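Local coordinates for protein alpha-fucosidase (Bifidobacterium bifidum, PDB 2EAE) that acts as a 1,2-alpha-L-fucosidase, a glycoside hydrolase of family 95 that probably removes alpha-1,2-linked L-fucose from glycans, represented here by its catalytic portion, at residues G479-T484 / W502-V507; G560-P565 / T576-L581; S564-P569 / Q675-S680. The protein carries 1 engineered substitution. All coordinates share one frame; numbering follows the deposited sequence.

Interaction 1 of 3, residues G479-T484 / W502-V507; sequences GYMAHT and WSPAAV
His-483 and Ser-503 bring the two backbones closest, their CA atoms 4.8 Å apart, yet no direct hydrogen bond joins the extended 479-484 to 502-507. The second segment is a helix-to-helix connection in the (alpha/alpha)6-barrel catalytic domain: after Trp-502, a type I beta turn from Ser-503 to Ala-506 leads into helix 506-521. The backbones meet through a nearly straight CA-H...O contact from Pro-504 CA to Ala-482 O (3.5 Å, 164° at the hydrogen) and through a water that donates to Pro-504 O and weakly accepts from Ala-482 N. Although the CA-CB bond of Trp-502 points away from 479-484, its CG, anti to the backbone N (chi1 179°), turns the indole back so that one face meets His-483 NE2, which lies 3.4 Å from Trp-502 CE3 with the ring planes inclined at 37°; Pro-504 CD lies over the same face. The Met-481 methyl fills the angle between Trp-502 and Pro-504, its CE 3.6 Å from Trp-502 CH2, with the sulfur in an oblique Met-aromatic contact. Without the indole, as with an alanine at Trp-502, the His-483 imidazole and Met-481 methyl would probably face a gap and Val-561 O would lose its N-H partner. Farther along, Val-507 spreads its two methyls: CG2 touches Ala-482 CB at 3.6 Å, while CG1 meets Tyr-480 CE1 at 3.4 Å.

Interaction 2 of 3, residues G560-P565 / T576-L581; sequences GVAYSP and TYESSL
Pro-565 sets its CD-CG edge on one face of the Tyr-577 ring, and this is the tight part of the contact between strand 561-564 and the start of helix 576-596. Pro-565 CD sits almost exactly over the ring centre, 3.4 Å from the Tyr-577 centroid and 10° off the ring normal, a well-formed CH-pi interaction, while Pro-565 CG reaches across to Tyr-577 CZ at 3.5 Å. Tyr-577 can offer this face because its CG is anti to the backbone N (chi1 168°), which sends the ring off the helix toward the strand end; its hydroxyl is hydrogen-bonded to Ser-503 OG, which limits the swing of the ring.

Away from this pair the packing slackens. Strand and helix segments run nearly perpendicular, their axes 8.2 Å apart, and Ala-562 CB comes no nearer than 4.5 Å to Glu-578 CG. Here two waters mediate. One donates to Ser-564 OG and accepts from Tyr-577 N, both at 2.9 Å, satisfying a backbone N-H in the first helical turn; Ser-564 OG is also hydrogen-bonded to Glu-651. The other accepts from Tyr-563 N at 3.1 Å and lies next to Glu-578 OE2, though at a separation too short to be trusted. That buried carboxylate is also gripped from outside, by Tyr-541 OH at OE1 and Ala-505 N at OE2.

The arrangement is that of an antiparallel strand pair, 557-564 and 569-573, followed directly by a helix, with the first strand delivering the chain to Glu-566 of the fucose pocket in this (alpha/alpha)6-barrel domain.

Interaction 3 of 3, residues S564-P569 / Q675-S680; sequences SPEQGP and QHRHMS. With FUL (beta-L-fucopyranose), chain D; GAL (beta-D-galactopyranose), chain B; GLC (alpha-D-glucopyranose), chain C.
The His-676 imidazole is sandwiched: Gln-567 CB lies over the centre of one face, 3.6 Å above the plane, and Arg-677 CG covers the rim of the opposite face. Gln-567 slides past the ring in the reverse direction, its amide stacked on His-676 with the planes only 11° apart and held there by hydrogen bonds to Gln-671 N and Glu-651 OE1. At the ring edge, in plane, Glu-566 N donates to His-676 NE2 (3.0 Å, 162° at the hydrogen). Since ND1 is bonded to Gln-671 OE1, the ring orientation is fixed from both sides, so the ring holds the N-H of the cis peptide between Pro-565 and Glu-566 itself. The His-678 ring receives Pro-565 CB over one face in a CH-pi contact, while its edge points to the sugar.

These loops line the fucose pocket of the (alpha/alpha)6 barrel, occupied here by products. Fucose O2 is gripped by three N-H groups: His-678 NE2 to FUL O2 at 2.7 Å and 163°, Arg-677 NE to FUL O2 at 2.8 Å, and Arg-677 NH2 to FUL O2 at 2.9 Å, the guanidinium using its edge. Glu-566, extended beyond CG, spans the galactose with both oxygens: OE1 is hydrogen-bonded to GAL O2 and OE2 to GAL O3, with Asn-421 ND2 a further partner of OE2. The Glu-566 OE1 to Arg-677 NH2 salt bridge is long at 3.5 Å; a water, accepting from Arg-677 NH2 at 2.7 Å, links it instead to the backbone carbonyl O of Glu-566.

All three contacts are buried within the same catalytic domain, but their chemistry differs. Interaction 1 is mainly apolar and aromatic, interaction 2 mixes one proline-tyrosine contact with bridging waters, and interaction 3 is largely polar and is the one whose side chains bind the sugars. Interactions 1 and 2 are tied by hydrogen bonds from Trp-502 NE1 to Val-561 O and between the Ser-503 and Tyr-577 hydroxyls. Interactions 2 and 3 share Ser-564 and Pro-565: the proline ring faces both Tyr-577 and His-678, so helix 576-596 and the 675-680 loop pack against the same corner of the chain, immediately before Glu-566.

Interaction 1 of 3, residues G479-T484 / W502-V507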
loop_
_atom_site.group_PDB
_atom_site.type_symbol
_atom_site.label_atom_id
_atom_site.label_comp_id
_atom_site.label_asym_id
_atom_site.label_seq_id
_atom_site.Cartn_x
_atom_site.Cartn_y
_atom_site.Cartn_z
ATOM N N GLY A 479 -8.003 3.408 24.273
ATOM C CA GLY A 479 -6.923 3.358 23.305
ATOM C C GLY A 479 -6.671 1.987 22.750
ATOM O O GLY A 479 -6.959 0.979 23.397
ATOM N N TYR A 480 -6.098 1.939 21.539
ATOM C CA TYR A 480 -5.745 0.661 20.917
ATOM C C TYR A 480 -4.306 0.785 20.422
ATOM O O TYR A 480 -3.894 1.829 19.905
ATOM C CB TYR A 480 -6.737 0.256 19.780
ATOM C CG TYR A 480 -6.954 1.383 18.775
ATOM C CD1 TYR A 480 -6.354 1.350 17.532
ATOM C CD2 TYR A 480 -7.770 2.468 19.076
ATOM C CE1 TYR A 480 -6.501 2.426 16.614
ATOM C CE2 TYR A 480 -7.955 3.528 18.162
ATOM C CZ TYR A 480 -7.306 3.492 16.926
ATOM O OH TYR A 480 -7.438 4.542 16.022
ATOM N N MET A 481 -3.516 -0.258 20.663
ATOM C CA MET A 481 -2.077 -0.217 20.396
ATOM C C MET A 481 -1.790 -1.367 19.455
ATOM O O MET A 481 -2.320 -2.489 19.634
ATOM C CB MET A 481 -1.297 -0.392 21.716
ATOM C CG MET A 481 0.228 -0.274 21.604
ATOM S SD MET A 481 1.007 -0.847 23.146
ATOM C CE MET A 481 2.124 0.548 23.355
ATOM N N ALA A 482 -1.017 -1.105 18.407
ATOM C CA ALA A 482 -0.513 -2.179 17.528
ATOM C C ALA A 482 0.885 -1.811 17.056
ATOM O O ALA A 482 1.325 -0.645 17.174
ATOM C CB ALA A 482 -1.435 -2.432 16.323
ATOM N N HIS A 483 1.603 -2.792 16.546
ATOM C CA HIS A 483 3.012 -2.556 16.239
ATOM C C HIS A 483 3.343 -2.887 14.794
ATOM O O HIS A 483 2.470 -2.752 13.902
ATOM C CB HIS A 483 3.900 -3.311 17.266
ATOM C CG HIS A 483 3.740 -2.802 18.672
ATOM N ND1 HIS A 483 2.713 -3.208 19.499
ATOM C CD2 HIS A 483 4.442 -1.872 19.372
ATOM C CE1 HIS A 483 2.802 -2.569 20.658
ATOM N NE2 HIS A 483 3.827 -1.736 20.596
ATOM N N THR A 484 4.588 -3.316 14.533
ATOM C CA THR A 484 5.031 -3.543 13.135
ATOM C C THR A 484 4.326 -4.707 12.418
ATOM O O THR A 484 3.705 -4.544 11.356
ATOM C CB THR A 484 6.543 -3.813 13.109
ATOM O OG1 THR A 484 7.237 -2.665 13.615
ATOM C CG2 THR A 484 7.014 -4.086 11.714
ATOM N N TRP A 502 8.771 -3.482 18.333
ATOM C CA TRP A 502 8.099 -2.437 19.109
ATOM C C TRP A 502 8.035 -1.169 18.263
ATOM O O TRP A 502 9.074 -0.603 17.916
ATOM C CB TRP A 502 8.891 -2.116 20.377
ATOM C CG TRP A 502 8.294 -1.017 21.246
ATOM C CD1 TRP A 502 8.635 0.304 21.263
ATOM C CD2 TRP A 502 7.263 -1.178 22.224
ATOM N NE1 TRP A 502 7.888 0.977 22.228
ATOM C CE2 TRP A 502 7.029 0.089 22.810
ATOM C CE3 TRP A 502 6.518 -2.276 22.672
ATOM C CZ2 TRP A 502 6.074 0.279 23.832
ATOM C CZ3 TRP A 502 5.574 -2.085 23.682
ATOM C CH2 TRP A 502 5.347 -0.822 24.225
ATOM N N SER A 503 6.813 -0.729 17.953
ATOM C CA SER A 503 6.622 0.454 17.117
ATOM C C SER A 503 5.181 0.907 17.263
ATOM O O SER A 503 4.434 0.854 16.280
ATOM C CB SER A 503 6.904 0.084 15.656
ATOM O OG SER A 503 7.164 1.236 14.820
ATOM N N PRO A 504 4.781 1.381 18.456
ATOM C CA PRO A 504 3.367 1.777 18.667
ATOM C C PRO A 504 2.917 2.950 17.788
ATOM O O PRO A 504 1.719 3.068 17.486
ATOM C CB PRO A 504 3.311 2.125 20.176
ATOM C CG PRO A 504 4.698 2.570 20.490
ATOM C CD PRO A 504 5.573 1.582 19.679
ATOM N N ALA A 505 3.859 3.746 17.306
ATOM C CA ALA A 505 3.515 4.840 16.374
ATOM C C ALA A 505 3.084 4.316 14.995
ATOM O O ALA A 505 2.641 5.101 14.153
ATOM C CB ALA A 505 4.654 5.824 16.259
ATOM N N ALA A 506 3.132 2.987 14.800
ATOM C CA ALA A 506 2.595 2.333 13.590
ATOM C C ALA A 506 1.113 2.738 13.391
ATOM O O ALA A 506 0.681 3.037 12.299
ATOM C CB ALA A 506 2.730 0.818 13.691
ATOM N N VAL A 507 0.377 2.773 14.472
ATOM C CA VAL A 507 -1.057 3.168 14.465
ATOM C C VAL A 507 -1.293 4.634 14.075
ATOM O O VAL A 507 -2.005 4.847 13.080
ATOM C CB VAL A 507 -1.799 2.705 15.749
ATOM C CG1 VAL A 507 -3.317 3.168 15.745
ATOM C CG2 VAL A 507 -1.724 1.142 15.856
HETATM O O HOH W 1 -0.312 2.151 19.076
#

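Interaction 2 of 3, residues G560-P565 / T576-L581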
loop_
_atom_site.group_PDB
_atom_site.type_symbol
_atom_site.label_atom_id
_atom_site.label_comp_id
_atom_site.label_asym_id
_atom_site.label_seq_id
_atom_site.Cartn_x
_atom_site.Cartn_y
_atom_site.Cartn_z
ATOM N N GLY A 560 8.168 8.193 25.370
ATOM C CA GLY A 560 8.787 7.154 26.222
ATOM C C GLY A 560 9.556 6.120 25.433
ATOM O O GLY A 560 10.002 6.393 24.318
ATOM N N VAL A 561 9.714 4.915 25.988
ATOM C CA VAL A 561 10.582 3.876 25.371
ATOM C C VAL A 561 10.341 3.707 23.849
ATOM O O VAL A 561 9.240 3.362 23.404
ATOM C CB VAL A 561 10.395 2.527 26.045
ATOM C CG1 VAL A 561 11.346 1.494 25.440
ATOM C CG2 VAL A 561 10.603 2.651 27.542
ATOM N N ALA A 562 11.382 3.902 23.066
ATOM C CA ALA A 562 11.221 3.988 21.612
ATOM C C ALA A 562 12.267 3.174 20.826
ATOM O O ALA A 562 13.372 2.881 21.327
ATOM C CB ALA A 562 11.295 5.456 21.201
ATOM N N TYR A 563 11.913 2.823 19.585
ATOM C CA TYR A 563 12.827 2.215 18.628
ATOM C C TYR A 563 12.551 2.880 17.299
ATOM O O TYR A 563 11.370 3.038 16.919
ATOM C CB TYR A 563 12.579 0.682 18.498
ATOM C CG TYR A 563 13.602 0.047 17.594
ATOM C CD1 TYR A 563 14.960 0.117 17.910
ATOM C CD2 TYR A 563 13.231 -0.572 16.395
ATOM C CE1 TYR A 563 15.903 -0.437 17.081
ATOM C CE2 TYR A 563 14.186 -1.139 15.547
ATOM C CZ TYR A 563 15.519 -1.061 15.898
ATOM O OH TYR A 563 16.487 -1.595 15.056
ATOM N N SER A 564 13.611 3.272 16.592
ATOM C CA SER A 564 13.428 3.902 15.282
ATOM C C SER A 564 13.549 2.838 14.191
ATOM O O SER A 564 14.615 2.229 14.026
ATOM C CB SER A 564 14.443 5.051 15.090
ATOM O OG SER A 564 14.191 5.777 13.889
ATOM N N PRO A 565 12.441 2.578 13.435
ATOM C CA PRO A 565 12.565 1.506 12.445
ATOM C C PRO A 565 13.691 1.792 11.439
ATOM O O PRO A 565 13.693 2.889 10.829
ATOM C CB PRO A 565 11.193 1.532 11.701
ATOM C CG PRO A 565 10.229 2.226 12.663
ATOM C CD PRO A 565 11.126 3.244 13.414
ATOM N N THR A 576 12.521 10.822 16.812
ATOM C CA THR A 576 11.913 11.717 15.836
ATOM C C THR A 576 10.736 11.032 15.120
ATOM O O THR A 576 9.730 11.700 14.810
ATOM C CB THR A 576 12.946 12.179 14.866
ATOM O OG1 THR A 576 13.972 12.837 15.629
ATOM C CG2 THR A 576 12.346 13.210 13.878
ATOM N N TYR A 577 10.885 9.729 14.888
ATOM C CA TYR A 577 9.838 8.876 14.285
ATOM C C TYR A 577 8.537 9.035 15.059
ATOM O O TYR A 577 7.543 9.546 14.525
ATOM C CB TYR A 577 10.316 7.431 14.297
ATOM C CG TYR A 577 9.303 6.364 13.976
ATOM C CD1 TYR A 577 8.786 6.229 12.687
ATOM C CD2 TYR A 577 8.909 5.446 14.949
ATOM C CE1 TYR A 577 7.875 5.169 12.372
ATOM C CE2 TYR A 577 8.004 4.380 14.661
ATOM C CZ TYR A 577 7.490 4.276 13.361
ATOM O OH TYR A 577 6.607 3.257 13.063
ATOM N N GLU A 578 8.546 8.633 16.329
ATOM C CA GLU A 578 7.306 8.634 17.134
ATOM C C GLU A 578 6.788 10.059 17.309
ATOM O O GLU A 578 5.599 10.285 17.215
ATOM C CB GLU A 578 7.548 8.015 18.515
ATOM C CG GLU A 578 7.882 6.527 18.506
ATOM C CD GLU A 578 6.692 5.599 18.862
ATOM O OE1 GLU A 578 5.699 6.042 19.547
ATOM O OE2 GLU A 578 6.790 4.400 18.487
ATOM N N SER A 579 7.676 11.021 17.587
ATOM C CA SER A 579 7.206 12.403 17.846
ATOM C C SER A 579 6.587 13.105 16.621
ATOM O O SER A 579 5.614 13.846 16.748
ATOM C CB SER A 579 8.328 13.245 18.447
ATOM O OG SER A 579 8.596 12.740 19.763
ATOM N N SER A 580 7.181 12.859 15.457
ATOM C CA SER A 580 6.706 13.357 14.175
ATOM C C SER A 580 5.317 12.775 13.858
ATOM O O SER A 580 4.392 13.493 13.388
ATOM C CB SER A 580 7.728 12.962 13.074
ATOM O OG SER A 580 8.882 13.797 13.177
ATOM N N LEU A 581 5.169 11.491 14.126
ATOM C CA LEU A 581 3.910 10.819 13.816
ATOM C C LEU A 581 2.834 11.216 14.804
ATOM O O LEU A 581 1.683 11.411 14.434
ATOM C CB LEU A 581 4.086 9.303 13.799
ATOM C CG LEU A 581 4.933 8.809 12.607
ATOM C CD1 LEU A 581 5.173 7.319 12.793
ATOM C CD2 LEU A 581 4.157 9.041 11.243
HETATM O O HOH W 2 8.969 3.387 18.825
HETATM O O HOH W 3 13.504 8.420 14.915
#

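Interaction 3 of 3, residues S564-P569 / Q675-S680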
loop_
_atom_site.group_PDB
_atom_site.type_symbol
_atom_site.label_atom_id
_atom_site.label_comp_id
_atom_site.label_asym_id
_atom_site.label_seq_id
_atom_site.Cartn_x
_atom_site.Cartn_y
_atom_site.Cartn_z
ATOM N N SER A 564 13.611 3.272 16.592
ATOM C CA SER A 564 13.428 3.902 15.282
ATOM C C SER A 564 13.549 2.838 14.191
ATOM O O SER A 564 14.615 2.229 14.026
ATOM C CB SER A 564 14.443 5.051 15.090
ATOM O OG SER A 564 14.191 5.777 13.889
ATOM N N PRO A 565 12.441 2.578 13.435
ATOM C CA PRO A 565 12.565 1.506 12.445
ATOM C C PRO A 565 13.691 1.792 11.439
ATOM O O PRO A 565 13.693 2.889 10.829
ATOM C CB PRO A 565 11.193 1.532 11.701
ATOM C CG PRO A 565 10.229 2.226 12.663
ATOM C CD PRO A 565 11.126 3.244 13.414
ATOM N N GLU A 566 14.662 0.897 11.232
ATOM C CA GLU A 566 14.951 -0.264 12.041
ATOM C C GLU A 566 16.463 -0.220 12.246
ATOM O O GLU A 566 17.183 -1.109 11.794
ATOM C CB GLU A 566 14.512 -1.566 11.340
ATOM C CG GLU A 566 12.990 -1.741 11.256
ATOM C CD GLU A 566 12.530 -3.133 10.778
ATOM O OE1 GLU A 566 13.376 -4.018 10.517
ATOM O OE2 GLU A 566 11.305 -3.366 10.693
ATOM N N GLN A 567 16.924 0.819 12.931
ATOM C CA GLN A 567 18.367 0.912 13.243
ATOM C C GLN A 567 18.535 1.622 14.581
ATOM O O GLN A 567 17.574 2.192 15.138
ATOM C CB GLN A 567 19.117 1.609 12.106
ATOM C CG GLN A 567 18.901 3.133 11.982
ATOM C CD GLN A 567 19.894 3.860 11.052
ATOM O OE1 GLN A 567 20.882 3.293 10.593
ATOM N NE2 GLN A 567 19.630 5.139 10.797
ATOM N N GLY A 568 19.760 1.596 15.097
ATOM C CA GLY A 568 20.075 2.435 16.234
ATOM C C GLY A 568 19.813 1.778 17.564
ATOM O O GLY A 568 19.542 0.555 17.618
ATOM N N PRO A 569 19.919 2.575 18.647
ATOM C CA PRO A 569 19.813 2.109 20.040
ATOM C C PRO A 569 18.396 1.598 20.395
ATOM O O PRO A 569 17.396 2.068 19.817
ATOM C CB PRO A 569 20.183 3.366 20.851
ATOM C CG PRO A 569 20.989 4.194 19.910
ATOM C CD PRO A 569 20.221 4.008 18.606
ATOM N N GLN A 675 23.345 4.619 4.666
ATOM C CA GLN A 675 22.303 4.252 3.677
ATOM C C GLN A 675 21.194 3.416 4.273
ATOM O O GLN A 675 20.633 2.561 3.580
ATOM C CB GLN A 675 22.897 3.466 2.479
ATOM C CG GLN A 675 24.117 4.166 1.822
ATOM C CD GLN A 675 23.786 5.548 1.324
ATOM O OE1 GLN A 675 22.838 5.740 0.551
ATOM N NE2 GLN A 675 24.548 6.538 1.781
ATOM N N HIS A 676 20.873 3.623 5.556
ATOM C CA HIS A 676 19.798 2.805 6.103
ATOM C C HIS A 676 18.532 2.948 5.230
ATOM O O HIS A 676 18.162 4.054 4.853
ATOM C CB HIS A 676 19.550 3.147 7.567
ATOM C CG HIS A 676 18.586 2.219 8.226
ATOM N ND1 HIS A 676 18.789 0.858 8.304
ATOM C CD2 HIS A 676 17.394 2.461 8.815
ATOM C CE1 HIS A 676 17.752 0.300 8.903
ATOM N NE2 HIS A 676 16.908 1.261 9.252
ATOM N N ARG A 677 17.907 1.825 4.927
ATOM C CA ARG A 677 16.717 1.783 4.065
ATOM C C ARG A 677 15.565 2.654 4.613
ATOM O O ARG A 677 14.908 3.378 3.847
ATOM C CB ARG A 677 16.270 0.341 3.838
ATOM C CG ARG A 677 15.961 -0.468 5.098
ATOM C CD ARG A 677 15.956 -1.967 4.832
ATOM N NE ARG A 677 15.536 -2.643 6.051
ATOM C CZ ARG A 677 16.338 -2.885 7.091
ATOM N NH1 ARG A 677 17.614 -2.549 7.040
ATOM N NH2 ARG A 677 15.863 -3.465 8.184
ATOM N N HIS A 678 15.319 2.582 5.922
ATOM C CA HIS A 678 14.288 3.411 6.537
ATOM C C HIS A 678 14.772 4.846 6.660
ATOM O O HIS A 678 15.974 5.120 6.855
ATOM C CB HIS A 678 13.928 2.905 7.954
ATOM C CG HIS A 678 13.211 1.593 7.943
ATOM N ND1 HIS A 678 11.837 1.504 7.942
ATOM C CD2 HIS A 678 13.679 0.324 7.877
ATOM C CE1 HIS A 678 11.490 0.227 7.892
ATOM N NE2 HIS A 678 12.595 -0.505 7.839
ATOM N N MET A 679 13.824 5.754 6.599
ATOM C CA MET A 679 14.087 7.154 6.904
ATOM C C MET A 679 12.989 7.580 7.889
ATOM O O MET A 679 12.192 8.471 7.612
ATOM C CB MET A 679 14.061 7.994 5.621
ATOM C CG MET A 679 15.108 7.497 4.574
ATOM S SD MET A 679 15.319 8.635 3.196
ATOM C CE MET A 679 13.598 8.834 2.670
ATOM N N SER A 680 12.972 6.938 9.056
ATOM C CA SER A 680 11.850 7.077 10.003
ATOM C C SER A 680 11.731 8.462 10.631
ATOM O O SER A 680 10.647 8.858 11.127
ATOM C CB SER A 680 11.957 5.988 11.064
ATOM O OG SER A 680 11.775 4.713 10.428
HETATM C C1 FUL D . 10.751 -3.914 7.371
HETATM C C2 FUL D . 11.960 -3.532 6.491
HETATM O O2 FUL D . 13.066 -3.145 7.338
HETATM C C3 FUL D . 12.413 -4.642 5.514
HETATM O O3 FUL D . 13.249 -4.061 4.487
HETATM C C4 FUL D . 11.217 -5.320 4.844
HETATM O O4 FUL D . 10.611 -4.305 4.034
HETATM C C5 FUL D . 10.223 -5.797 5.904
HETATM C C6 FUL D . 8.965 -6.432 5.313
HETATM O O5 FUL D . 9.781 -4.688 6.676
HETATM O O1 FUL D . 10.019 -2.760 7.832
HETATM C C1 GAL B . 13.199 -8.174 9.529
HETATM C C2 GAL B . 12.197 -7.029 9.305
HETATM C C3 GAL B . 11.415 -6.728 10.593
HETATM C C4 GAL B . 10.777 -8.035 11.100
HETATM C C5 GAL B . 11.866 -9.099 11.291
HETATM C C6 GAL B . 11.231 -10.425 11.653
HETATM O O2 GAL B . 12.816 -5.881 8.774
HETATM O O3 GAL B . 10.413 -5.797 10.267
HETATM O O4 GAL B . 9.838 -8.489 10.153
HETATM O O5 GAL B . 12.534 -9.291 10.058
HETATM O O6 GAL B . 12.263 -11.308 12.074
HETATM C C1 GLC C . 17.691 -10.040 7.524
HETATM C C2 GLC C . 16.589 -11.002 8.001
HETATM C C3 GLC C . 15.181 -10.450 7.861
HETATM C C4 GLC C . 15.131 -9.014 8.349
HETATM C C5 GLC C . 16.032 -8.223 7.411
HETATM C C6 GLC C . 15.994 -6.743 7.745
HETATM O O1 GLC C . 18.084 -10.314 6.196
HETATM O O2 GLC C . 16.597 -12.225 7.301
HETATM O O3 GLC C . 14.376 -11.273 8.656
HETATM O O4 GLC C . 13.807 -8.514 8.302
HETATM O O5 GLC C . 17.371 -8.650 7.595
HETATM O O6 GLC C . 16.773 -6.577 8.916
HETATM O O HOH W 4 15.206 5.260 10.089
HETATM O O HOH W 5 17.768 -3.282 10.142
HETATM O O HOH W 6 22.252 4.947 8.074
#